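Local atomic coordinates of acyltransferase (Streptococcus pneumoniae, PDB entry 5UG1), a protein that transfers acetyl groups to peptidoglycan as the C-terminal catalytic domain of the O-acetyltransferase OatA, probably by way of a covalent acyl-enzyme on a serine. Residues Ala20-Leu25 / Tyr160-Ala165. Residues are numbered along the deposited sequence; the frame is centred on the assembly and turned at random.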
loop_
_atom_site.group_PDB
_atom_site.type_symbol
_atom_site.label_atom_id
_atom_site.label_comp_id
_atom_site.label_asym_id
_atom_site.label_seq_id
_atom_site.Cartn_x
_atom_site.Cartn_y
_atom_site.Cartn_z
ATOM N N ALA A 20 -7.007 1.474 -12.633
ATOM C CA ALA A 20 -6.333 2.766 -12.545
ATOM C C ALA A 20 -4.854 2.580 -12.237
ATOM O O ALA A 20 -4.003 3.279 -12.795
ATOM C CB ALA A 20 -7.006 3.647 -11.489
ATOM N N LEU A 21 -4.531 1.619 -11.372
ATOM C CA LEU A 21 -3.136 1.319 -11.068
ATOM C C LEU A 21 -2.377 0.925 -12.325
ATOM O O LEU A 21 -1.295 1.454 -12.597
ATOM C CB LEU A 21 -3.062 0.203 -10.022
ATOM C CG LEU A 21 -3.321 0.645 -8.584
ATOM C CD1 LEU A 21 -3.449 -0.560 -7.669
ATOM C CD2 LEU A 21 -2.210 1.582 -8.113
ATOM N N GLN A 22 -2.939 -0.014 -13.100
ATOM C CA GLN A 22 -2.291 -0.485 -14.323
ATOM C C GLN A 22 -2.160 0.631 -15.346
ATOM O O GLN A 22 -1.174 0.691 -16.085
ATOM C CB GLN A 22 -3.080 -1.643 -14.931
ATOM C CG GLN A 22 -2.236 -2.536 -15.811
ATOM C CD GLN A 22 -1.196 -3.276 -15.008
ATOM O OE1 GLN A 22 -1.505 -4.260 -14.331
ATOM N NE2 GLN A 22 0.043 -2.790 -15.051
ATOM N N THR A 23 -3.156 1.512 -15.411
ATOM C CA THR A 23 -3.105 2.638 -16.341
ATOM C C THR A 23 -2.042 3.644 -15.923
ATOM O O THR A 23 -1.290 4.147 -16.763
ATOM C CB THR A 23 -4.487 3.291 -16.426
ATOM O OG1 THR A 23 -5.396 2.362 -17.025
ATOM C CG2 THR A 23 -4.458 4.562 -17.267
ATOM N N ALA A 24 -1.939 3.921 -14.620
ATOM C CA ALA A 24 -0.969 4.895 -14.146
ATOM C C ALA A 24 0.436 4.319 -14.094
ATOM O O ALA A 24 1.410 5.069 -14.198
ATOM C CB ALA A 24 -1.373 5.412 -12.765
ATOM N N LEU A 25 0.560 3.004 -13.952
ATOM C CA LEU A 25 1.851 2.332 -13.826
ATOM C C LEU A 25 1.970 1.229 -14.873
ATOM O O LEU A 25 2.031 0.039 -14.529
ATOM C CB LEU A 25 2.011 1.751 -12.420
ATOM C CG LEU A 25 1.746 2.695 -11.249
ATOM C CD1 LEU A 25 1.894 1.952 -9.926
ATOM C CD2 LEU A 25 2.693 3.868 -11.313
ATOM N N TYR A 160 -6.120 6.997 -5.812
ATOM C CA TYR A 160 -5.356 5.926 -5.194
ATOM C C TYR A 160 -4.142 5.572 -6.044
ATOM O O TYR A 160 -3.021 5.488 -5.533
ATOM C CB TYR A 160 -6.264 4.721 -4.970
ATOM C CG TYR A 160 -5.649 3.562 -4.212
ATOM C CD1 TYR A 160 -4.899 2.598 -4.869
ATOM C CD2 TYR A 160 -5.850 3.418 -2.846
ATOM C CE1 TYR A 160 -4.346 1.526 -4.194
ATOM C CE2 TYR A 160 -5.302 2.338 -2.153
ATOM C CZ TYR A 160 -4.551 1.395 -2.837
ATOM O OH TYR A 160 -3.998 0.321 -2.170
ATOM N N ALA A 161 -4.337 5.405 -7.353
ATOM C CA ALA A 161 -3.213 5.061 -8.215
ATOM C C ALA A 161 -2.172 6.177 -8.250
ATOM O O ALA A 161 -0.965 5.909 -8.211
ATOM C CB ALA A 161 -3.711 4.740 -9.623
ATOM N N ASP A 162 -2.618 7.438 -8.315
ATOM C CA ASP A 162 -1.668 8.547 -8.408
ATOM C C ASP A 162 -0.853 8.704 -7.132
ATOM O O ASP A 162 0.296 9.160 -7.186
ATOM C CB ASP A 162 -2.389 9.849 -8.725
ATOM C CG ASP A 162 -2.842 9.930 -10.181
ATOM O OD1 ASP A 162 -2.264 9.216 -11.035
ATOM O OD2 ASP A 162 -3.777 10.712 -10.468
ATOM N N THR A 163 -1.430 8.352 -5.982
ATOM C CA THR A 163 -0.679 8.403 -4.735
ATOM C C THR A 163 0.521 7.469 -4.791
ATOM O O THR A 163 1.634 7.840 -4.406
ATOM C CB THR A 163 -1.593 8.038 -3.565
ATOM O OG1 THR A 163 -2.728 8.912 -3.560
ATOM C CG2 THR A 163 -0.852 8.185 -2.244
ATOM N N ILE A 164 0.309 6.250 -5.289
ATOM C CA ILE A 164 1.393 5.279 -5.390
ATOM C C ILE A 164 2.391 5.692 -6.472
ATOM O O ILE A 164 3.609 5.595 -6.280
ATOM C CB ILE A 164 0.801 3.873 -5.619
ATOM C CG1 ILE A 164 0.128 3.397 -4.319
ATOM C CG2 ILE A 164 1.859 2.865 -6.074
ATOM C CD1 ILE A 164 -0.801 2.229 -4.510
ATOM N N ALA A 165 1.901 6.183 -7.615
ATOM C CA ALA A 165 2.815 6.678 -8.642
ATOM C C ALA A 165 3.720 7.771 -8.088
ATOM O O ALA A 165 4.928 7.790 -8.361
ATOM C CB ALA A 165 2.035 7.201 -9.851
#
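Helix 18-24 runs past helix 150-171 with Leu21 level with Ala161; the axes of 20-24 and 160-165 come within 8.6 Å and cross at -42°. Ala161, with no side chain beyond CB, lets the backbones come close, Leu21 CA and Ala161 CA lying 4.7 Å apart. Its CB faces the methyls of Ala20 and Ala24, one turn apart, at nearly equal distance, and lies 3.5 Å from Ala20 O. That carbonyl accepts the helix bond from Ala24 N, and the methyl packs against it as an apolar contact. Leu21 reaches along the flank of Ala161. With CG beside its own backbone N (chi1 -79°), it lays CD2 3.6 Å from Ala161 CA and 3.9 Å from Ile164 CD1, while CD1 meets the edge of the Tyr160 ring at CE1. Both helices lie on one face of the parallel five-stranded sheet, in the atypical alpha/beta hydrolase fold, and Leu21 and Ile164 both go down onto Leu8 of strand 6-10. Tyr160 turns its ring edge-to-face with Trp127 and packs on Val13, a residue lining the pocket of the methylsulfonyl adduct. Just past the end of its helix, Leu25 forks over the next turn: CD2 rests 3.7 Å from Ala165 CB, and CD1 touches Ile164 CG2, Leu25 and Ile164 lying nearly perpendicular.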